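Long-range contacts in XPF endonuclease (Aeropyrum pernix, PDB 2BGW), which probably cuts DNA near junctions of duplex and single strands as a magnesium-dependent, structure-specific endonuclease of nucleotide excision repair: residues Met1-Val11 and Ala134-Ile145; Lys36-Asp47 and Leu153-Tyr162. One frame throughout, in Å; residues are numbered along the deposited sequence.

Interaction 1. Residues Met1-Val11 and Ala134-Ile145; sequences MLEDPGGRPRV and ARLSTREGGQRI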
# COMPACT_ATOMS: atom_id res chain seq x y z
N MET A 1 -8.04 -15.40 11.59
CA MET A 1 -8.23 -16.83 11.21
C MET A 1 -6.98 -17.63 10.79
O MET A 1 -6.90 -18.81 11.09
CB MET A 1 -9.32 -16.96 10.14
CG MET A 1 -10.13 -18.25 10.32
SD MET A 1 -11.88 -18.11 9.87
CE MET A 1 -12.49 -19.83 10.18
N LEU A 2 -6.03 -17.02 10.07
CA LEU A 2 -4.79 -17.72 9.70
C LEU A 2 -4.11 -18.16 10.98
O LEU A 2 -3.97 -17.34 11.86
CB LEU A 2 -3.84 -16.83 8.91
CG LEU A 2 -4.18 -16.32 7.50
CD1 LEU A 2 -3.25 -15.20 7.16
CD2 LEU A 2 -4.03 -17.39 6.46
N GLU A 3 -3.69 -19.42 11.09
CA GLU A 3 -3.20 -19.96 12.37
C GLU A 3 -1.71 -20.00 12.68
O GLU A 3 -1.28 -19.52 13.73
CB GLU A 3 -3.73 -21.37 12.58
CG GLU A 3 -5.16 -21.39 13.02
CD GLU A 3 -5.35 -22.22 14.29
OE1 GLU A 3 -4.55 -22.04 15.29
OE2 GLU A 3 -6.31 -23.04 14.26
N ASP A 4 -0.92 -20.62 11.81
CA ASP A 4 0.42 -21.00 12.15
C ASP A 4 1.42 -19.86 12.00
O ASP A 4 1.37 -19.12 11.03
CB ASP A 4 0.84 -22.15 11.27
CG ASP A 4 -0.04 -23.36 11.44
OD1 ASP A 4 -1.00 -23.29 12.24
OD2 ASP A 4 0.25 -24.40 10.80
N PRO A 5 2.35 -19.74 12.96
CA PRO A 5 3.43 -18.80 12.87
C PRO A 5 4.33 -19.11 11.69
O PRO A 5 4.63 -20.27 11.44
CB PRO A 5 4.20 -19.04 14.19
CG PRO A 5 3.78 -20.35 14.67
CD PRO A 5 2.39 -20.51 14.22
N GLY A 6 4.79 -18.10 10.98
CA GLY A 6 5.65 -18.30 9.83
C GLY A 6 7.15 -18.21 10.08
O GLY A 6 7.59 -18.28 11.23
N GLY A 7 7.93 -18.04 9.01
CA GLY A 7 9.39 -18.05 9.08
C GLY A 7 10.08 -16.93 9.85
O GLY A 7 9.45 -16.18 10.58
N ARG A 8 11.39 -16.84 9.68
CA ARG A 8 12.20 -15.79 10.29
C ARG A 8 11.66 -14.47 9.78
O ARG A 8 11.52 -14.27 8.58
CB ARG A 8 13.69 -15.97 9.92
CG ARG A 8 14.57 -14.71 9.81
CD ARG A 8 14.75 -13.92 11.14
NE ARG A 8 16.00 -13.16 11.19
CZ ARG A 8 17.21 -13.66 10.88
NH1 ARG A 8 17.34 -14.92 10.48
NH2 ARG A 8 18.29 -12.89 10.96
N PRO A 9 11.27 -13.58 10.70
CA PRO A 9 10.78 -12.24 10.36
C PRO A 9 11.80 -11.46 9.52
O PRO A 9 12.95 -11.27 9.96
CB PRO A 9 10.62 -11.59 11.73
CG PRO A 9 10.27 -12.77 12.60
CD PRO A 9 11.23 -13.81 12.15
N ARG A 10 11.34 -11.01 8.36
CA ARG A 10 12.20 -10.50 7.29
C ARG A 10 11.47 -9.40 6.53
O ARG A 10 10.31 -9.57 6.15
CB ARG A 10 12.46 -11.64 6.30
CG ARG A 10 13.89 -11.84 5.82
CD ARG A 10 13.96 -13.07 4.93
N VAL A 11 12.14 -8.27 6.30
CA VAL A 11 11.58 -7.20 5.48
C VAL A 11 12.71 -6.52 4.75
O VAL A 11 13.84 -6.54 5.21
CB VAL A 11 10.80 -6.14 6.30
CG1 VAL A 11 9.74 -6.79 7.19
CG2 VAL A 11 11.71 -5.27 7.13
N ALA A 134 4.56 -7.64 9.43
CA ALA A 134 5.47 -8.69 9.03
C ALA A 134 5.07 -10.02 9.62
O ALA A 134 4.96 -11.00 8.89
CB ALA A 134 6.90 -8.37 9.45
N ARG A 135 4.84 -10.06 10.93
CA ARG A 135 4.48 -11.29 11.60
C ARG A 135 3.11 -11.75 11.21
O ARG A 135 2.93 -12.91 10.82
CB ARG A 135 4.54 -11.13 13.08
CG ARG A 135 5.89 -10.82 13.57
CD ARG A 135 6.38 -11.93 14.35
NE ARG A 135 6.82 -11.44 15.65
CZ ARG A 135 6.61 -12.10 16.78
NH1 ARG A 135 5.97 -13.25 16.77
NH2 ARG A 135 7.05 -11.59 17.92
N LEU A 136 2.15 -10.85 11.30
CA LEU A 136 0.77 -11.25 11.07
C LEU A 136 0.50 -11.83 9.70
O LEU A 136 -0.39 -12.63 9.55
CB LEU A 136 -0.18 -10.08 11.31
CG LEU A 136 -0.71 -9.92 12.73
CD1 LEU A 136 -0.95 -8.45 13.04
CD2 LEU A 136 -1.98 -10.75 12.95
N SER A 137 1.25 -11.39 8.70
CA SER A 137 0.88 -11.59 7.30
C SER A 137 1.58 -12.79 6.75
O SER A 137 1.19 -13.34 5.73
CB SER A 137 1.29 -10.39 6.46
OG SER A 137 2.71 -10.35 6.38
N THR A 138 2.69 -13.12 7.39
CA THR A 138 3.29 -14.43 7.36
C THR A 138 2.19 -15.22 8.09
O THR A 138 1.10 -14.69 8.15
CB THR A 138 4.58 -14.26 8.05
OG1 THR A 138 5.49 -13.71 7.09
CG2 THR A 138 5.08 -15.54 8.53
N ARG A 139 2.34 -16.42 8.63
CA ARG A 139 1.11 -17.07 9.19
C ARG A 139 0.32 -17.75 8.09
O ARG A 139 -0.17 -17.10 7.17
CB ARG A 139 0.14 -16.14 9.93
CG ARG A 139 0.58 -15.48 11.27
CD ARG A 139 -0.63 -15.31 12.29
NE ARG A 139 -0.28 -14.53 13.49
CZ ARG A 139 -1.15 -13.99 14.36
NH1 ARG A 139 -2.45 -14.15 14.20
NH2 ARG A 139 -0.73 -13.29 15.40
N GLU A 140 0.21 -19.08 8.19
CA GLU A 140 -0.44 -19.92 7.20
C GLU A 140 -1.49 -20.65 7.97
O GLU A 140 -1.27 -21.01 9.13
CB GLU A 140 0.52 -20.95 6.68
CG GLU A 140 1.92 -20.70 7.04
CD GLU A 140 2.81 -21.62 6.31
OE1 GLU A 140 2.94 -22.80 6.72
OE2 GLU A 140 3.37 -21.15 5.30
N GLY A 141 -2.61 -20.90 7.34
CA GLY A 141 -3.85 -20.80 8.09
C GLY A 141 -4.40 -22.08 8.54
O GLY A 141 -3.97 -23.11 8.09
N GLY A 142 -5.39 -22.01 9.40
CA GLY A 142 -5.92 -23.19 10.02
C GLY A 142 -7.18 -23.69 9.38
O GLY A 142 -7.15 -24.12 8.24
N GLN A 143 -8.29 -23.61 10.13
CA GLN A 143 -9.57 -24.23 9.78
C GLN A 143 -10.00 -23.87 8.38
O GLN A 143 -10.38 -22.72 8.13
CB GLN A 143 -10.67 -23.78 10.72
CG GLN A 143 -10.29 -23.69 12.16
CD GLN A 143 -11.50 -23.80 13.09
OE1 GLN A 143 -12.63 -23.96 12.66
NE2 GLN A 143 -11.25 -23.71 14.39
N ARG A 144 -9.92 -24.86 7.48
CA ARG A 144 -10.38 -24.76 6.09
C ARG A 144 -9.59 -23.76 5.25
O ARG A 144 -10.11 -23.23 4.27
CB ARG A 144 -11.88 -24.45 6.03
CG ARG A 144 -12.78 -25.57 6.56
CD ARG A 144 -14.26 -25.25 6.23
NE ARG A 144 -15.22 -26.12 6.91
CZ ARG A 144 -15.92 -27.10 6.32
NH1 ARG A 144 -15.79 -27.33 5.00
NH2 ARG A 144 -16.77 -27.84 7.04
N ILE A 145 -8.33 -23.53 5.62
CA ILE A 145 -7.47 -22.56 4.94
C ILE A 145 -6.30 -23.31 4.33
O ILE A 145 -5.51 -23.94 5.03
CB ILE A 145 -6.97 -21.43 5.91
CG1 ILE A 145 -8.15 -20.58 6.39
CG2 ILE A 145 -5.88 -20.57 5.27
CD1 ILE A 145 -7.78 -19.62 7.46
O HOH W 1 1.92 -24.12 9.03
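L2 turns its CG away from its own carbonyl carbon (chi1 -67°), while a chi1 of -66° in I145 sets CG2 anti to the backbone N, where it meets L2 CD2 at 3.9 Å. The two side chains cross at about a right angle. The other methyl of the leucine, L2 CD1, lies 3.6 Å from R139 O. I145 CD1 reaches further along the N-terminal tail and meets M1 CG at 3.9 Å, so the isoleucine divides its two ends between the first two residues. G141 lets the chains run close: G141 CA is 3.6 Å from L2 CA. A CB at this position would run into L2 CD2 and I145 CG2. Next to this apolar patch the backbones pair in a single antiparallel bridge, in which D4 N donates to E140 O at 2.7 Å with an N-H...O angle of 159°. R139 carries L136 CD2 over one face of its guanidinium and has L2 O near its edge. Farther along, V11 CG1 packs on A134 CB, 4.0 Å away. The tail thus runs antiparallel to the chain leaving helix 123-137, then enters strand 10-14 beside strand 32-36, while L136, S137 and R139 pack on A107, L111 and D112 of the second subunit.

Interaction 2. Residues Lys36-Asp47 and Leu153-Tyr162; sequences KQLPMGDYLVSD and LSDVREWQLY. With MG (magnesium ion), chain E; SO4 (sulfate ion), chain H.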
# COMPACT_ATOMS: atom_id res chain seq x y z
N LYS A 36 17.71 -2.50 0.31
CA LYS A 36 17.85 -2.59 -1.14
C LYS A 36 17.04 -1.49 -1.80
O LYS A 36 16.15 -0.89 -1.19
CB LYS A 36 17.32 -3.92 -1.65
CG LYS A 36 18.06 -5.12 -1.14
CD LYS A 36 19.26 -5.43 -2.00
CE LYS A 36 20.16 -6.41 -1.29
NZ LYS A 36 21.10 -7.00 -2.24
N GLN A 37 17.36 -1.24 -3.06
CA GLN A 37 16.54 -0.38 -3.88
C GLN A 37 15.29 -1.12 -4.34
O GLN A 37 15.37 -2.11 -5.08
CB GLN A 37 17.35 0.11 -5.07
CG GLN A 37 16.51 0.83 -6.12
CD GLN A 37 17.36 1.56 -7.15
OE1 GLN A 37 18.61 1.41 -7.19
NE2 GLN A 37 16.69 2.36 -8.01
N LEU A 38 14.14 -0.64 -3.88
CA LEU A 38 12.85 -1.20 -4.26
C LEU A 38 12.24 -0.30 -5.30
O LEU A 38 12.56 0.87 -5.34
CB LEU A 38 11.91 -1.23 -3.05
CG LEU A 38 12.36 -1.98 -1.81
CD1 LEU A 38 11.42 -1.64 -0.69
CD2 LEU A 38 12.34 -3.44 -2.14
N PRO A 39 11.34 -0.84 -6.13
CA PRO A 39 10.76 0.05 -7.12
C PRO A 39 10.00 1.20 -6.46
O PRO A 39 10.07 2.34 -6.95
CB PRO A 39 9.77 -0.86 -7.85
CG PRO A 39 10.19 -2.22 -7.55
CD PRO A 39 10.81 -2.21 -6.23
N MET A 40 9.33 0.91 -5.35
CA MET A 40 8.41 1.85 -4.70
C MET A 40 8.23 1.58 -3.20
O MET A 40 8.37 0.45 -2.77
CB MET A 40 7.04 1.83 -5.40
CG MET A 40 6.33 0.53 -5.39
SD MET A 40 5.27 0.38 -6.84
CE MET A 40 4.01 1.57 -6.49
N GLY A 41 7.91 2.62 -2.44
CA GLY A 41 7.63 2.49 -1.02
C GLY A 41 8.89 2.26 -0.22
O GLY A 41 9.98 2.19 -0.80
N ASP A 42 8.76 2.09 1.09
CA ASP A 42 9.93 2.11 1.96
C ASP A 42 10.18 0.81 2.61
O ASP A 42 11.33 0.50 2.93
CB ASP A 42 9.80 3.18 3.05
CG ASP A 42 9.36 4.53 2.50
OD1 ASP A 42 9.75 4.88 1.35
OD2 ASP A 42 8.60 5.23 3.21
N TYR A 43 9.13 0.04 2.84
CA TYR A 43 9.31 -1.26 3.44
C TYR A 43 8.50 -2.30 2.71
O TYR A 43 7.30 -2.15 2.56
CB TYR A 43 8.90 -1.24 4.91
CG TYR A 43 9.80 -0.41 5.74
CD1 TYR A 43 9.55 0.94 5.91
CD2 TYR A 43 10.91 -0.96 6.33
CE1 TYR A 43 10.39 1.74 6.67
CE2 TYR A 43 11.75 -0.18 7.10
CZ TYR A 43 11.48 1.17 7.26
OH TYR A 43 12.30 1.97 8.00
N LEU A 44 9.17 -3.35 2.24
CA LEU A 44 8.49 -4.52 1.72
C LEU A 44 8.23 -5.53 2.85
O LEU A 44 9.15 -6.12 3.42
CB LEU A 44 9.29 -5.14 0.55
CG LEU A 44 8.60 -6.34 -0.10
CD1 LEU A 44 7.40 -5.95 -0.96
CD2 LEU A 44 9.55 -7.17 -0.87
N VAL A 45 6.97 -5.76 3.14
CA VAL A 45 6.59 -6.52 4.32
C VAL A 45 6.26 -8.00 4.05
O VAL A 45 6.65 -8.88 4.79
CB VAL A 45 5.44 -5.79 5.03
CG1 VAL A 45 4.79 -6.67 6.06
CG2 VAL A 45 5.98 -4.56 5.66
N SER A 46 5.52 -8.29 3.00
CA SER A 46 5.21 -9.64 2.64
C SER A 46 5.08 -9.50 1.14
O SER A 46 5.27 -8.40 0.63
CB SER A 46 3.90 -10.07 3.30
OG SER A 46 2.76 -9.62 2.59
N ASP A 47 4.75 -10.57 0.41
CA ASP A 47 4.76 -10.47 -1.06
C ASP A 47 3.75 -9.46 -1.60
O ASP A 47 3.88 -8.99 -2.72
CB ASP A 47 4.65 -11.83 -1.78
CG ASP A 47 4.96 -11.71 -3.32
OD1 ASP A 47 6.16 -11.51 -3.69
OD2 ASP A 47 3.99 -11.75 -4.14
N LEU A 153 10.65 -13.85 -0.38
CA LEU A 153 10.60 -12.41 -0.49
C LEU A 153 11.89 -11.90 -1.10
O LEU A 153 12.95 -12.18 -0.57
CB LEU A 153 10.44 -11.81 0.90
CG LEU A 153 10.06 -10.34 1.14
CD1 LEU A 153 8.59 -10.06 0.85
CD2 LEU A 153 10.36 -9.97 2.57
N SER A 154 11.80 -11.17 -2.21
CA SER A 154 12.98 -10.43 -2.73
C SER A 154 12.66 -9.15 -3.51
O SER A 154 11.57 -8.98 -4.06
CB SER A 154 13.92 -11.31 -3.56
OG SER A 154 13.51 -11.37 -4.91
N ASP A 155 13.65 -8.27 -3.53
CA ASP A 155 13.60 -7.01 -4.25
C ASP A 155 13.64 -7.31 -5.73
O ASP A 155 12.92 -6.68 -6.50
CB ASP A 155 14.83 -6.20 -3.91
CG ASP A 155 16.08 -7.06 -3.94
OD1 ASP A 155 15.94 -8.31 -3.90
OD2 ASP A 155 17.20 -6.50 -4.01
N VAL A 156 14.45 -8.30 -6.12
CA VAL A 156 14.56 -8.65 -7.53
C VAL A 156 13.23 -9.13 -8.09
O VAL A 156 12.82 -8.71 -9.18
CB VAL A 156 15.63 -9.69 -7.79
CG1 VAL A 156 15.50 -10.20 -9.19
CG2 VAL A 156 17.01 -9.08 -7.58
N ARG A 157 12.53 -9.96 -7.35
CA ARG A 157 11.19 -10.34 -7.74
C ARG A 157 10.25 -9.12 -7.84
O ARG A 157 9.39 -9.07 -8.72
CB ARG A 157 10.61 -11.38 -6.80
CG ARG A 157 9.20 -11.77 -7.15
CD ARG A 157 8.65 -12.90 -6.28
NE ARG A 157 7.22 -12.69 -6.03
CZ ARG A 157 6.25 -13.38 -6.63
NH1 ARG A 157 6.54 -14.34 -7.51
NH2 ARG A 157 4.97 -13.10 -6.35
N GLU A 158 10.41 -8.15 -6.95
CA GLU A 158 9.52 -7.00 -6.93
C GLU A 158 9.63 -6.21 -8.22
O GLU A 158 8.63 -5.83 -8.83
CB GLU A 158 9.76 -6.12 -5.70
CG GLU A 158 9.29 -6.78 -4.38
CD GLU A 158 7.90 -7.45 -4.47
OE1 GLU A 158 6.90 -6.74 -4.77
OE2 GLU A 158 7.81 -8.68 -4.24
N TRP A 159 10.86 -5.98 -8.64
CA TRP A 159 11.15 -5.33 -9.90
C TRP A 159 10.70 -6.19 -11.06
O TRP A 159 10.20 -5.68 -12.04
CB TRP A 159 12.62 -5.15 -10.02
CG TRP A 159 13.17 -4.04 -9.25
CD1 TRP A 159 13.86 -4.13 -8.10
CD2 TRP A 159 13.13 -2.67 -9.60
NE1 TRP A 159 14.26 -2.89 -7.68
CE2 TRP A 159 13.84 -1.97 -8.60
CE3 TRP A 159 12.56 -1.95 -10.66
CZ2 TRP A 159 14.00 -0.59 -8.62
CZ3 TRP A 159 12.72 -0.58 -10.68
CH2 TRP A 159 13.43 0.09 -9.66
N GLN A 160 10.88 -7.50 -10.97
CA GLN A 160 10.38 -8.34 -12.05
C GLN A 160 8.89 -8.12 -12.23
O GLN A 160 8.37 -8.08 -13.36
CB GLN A 160 10.67 -9.82 -11.81
CG GLN A 160 12.15 -10.13 -11.79
CD GLN A 160 12.45 -11.48 -11.21
OE1 GLN A 160 11.61 -12.12 -10.56
NE2 GLN A 160 13.67 -11.96 -11.46
N LEU A 161 8.20 -7.92 -11.11
CA LEU A 161 6.76 -7.67 -11.11
C LEU A 161 6.39 -6.25 -11.52
O LEU A 161 5.36 -6.02 -12.12
CB LEU A 161 6.20 -8.02 -9.75
CG LEU A 161 6.20 -9.52 -9.50
CD1 LEU A 161 6.14 -9.78 -8.05
CD2 LEU A 161 5.02 -10.14 -10.21
N TYR A 162 7.24 -5.30 -11.18
CA TYR A 162 7.01 -3.90 -11.52
C TYR A 162 7.15 -3.72 -13.03
O TYR A 162 6.39 -2.98 -13.67
CB TYR A 162 8.02 -3.02 -10.76
CG TYR A 162 7.97 -1.54 -11.06
CD1 TYR A 162 6.77 -0.85 -11.06
CD2 TYR A 162 9.14 -0.83 -11.32
CE1 TYR A 162 6.73 0.51 -11.35
CE2 TYR A 162 9.12 0.53 -11.60
CZ TYR A 162 7.91 1.19 -11.62
OH TYR A 162 7.85 2.54 -11.88
MG MG E . 8.67 7.56 2.49
S SO4 H . 7.62 6.02 -4.59
O1 SO4 H . 8.89 5.59 -5.23
O2 SO4 H . 6.95 4.88 -3.95
O3 SO4 H . 7.92 6.88 -3.44
O4 SO4 H . 6.73 6.70 -5.57
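Here a helix packs on a loop and a strand of the nuclease sheet: the first two turns of helix 155-165 lie against the loop between strands 32-36 and 43-46 and against strand 43-46 and its end. P39 lies across the indole of W159, its CG 3.8 Å from the centroid of the five-membered ring in a CH-pi contact, while P39 CB touches Y162 CD2. The indole edge is used too, for W159 NE1 donates to Q37 O at 2.9 Å, meeting the oxygen from above its carbonyl plane. Replacing W159 by alanine is likely to leave Q37 O without this donor and P39 without the ring face it packs on, opening a gap between loop and helix. L44 CD2 sits 3.5 Å from both L153 CD1 and E158 CG. S154 OG caps the helix, accepting from R157 N. D47 swings its carboxylate to R157 with chi1 at -168°, which puts CG opposite the backbone N; R157 grips it side-on, NE to OD1 and NH2 to OD2, both 2.8 Å, planes 52° apart. Y79 OH holds E158 OE1, but E158 OE2 lies 3.3 Å from D47 OD1, two unbonded acceptors; with E176 also near, the R157 guanidinium probably offsets the repulsion.

In the fold
Interactions 1 and 2 have centres 20 Å apart and meet at the sheet, where strands 10-14 and 43-46 are neighbours: V11 CB lies 3.3 Å from L44 O, and S137 OG is 3.3 Å from S46 CB. Their segments alternate along the chain, and both touch the second subunit. Interaction 2 lies closer to the metal, for its segment 36-47 holds D42, whose OD2 binds magnesium at 2.4 Å together with E52. In interaction 1 the side chain of V11 is about 14 Å from the ion, and the tail pairing is a surface contact. The bound DNA comes within about 9 Å of interaction 2 and about 15 Å of interaction 1, nearest atoms in each case.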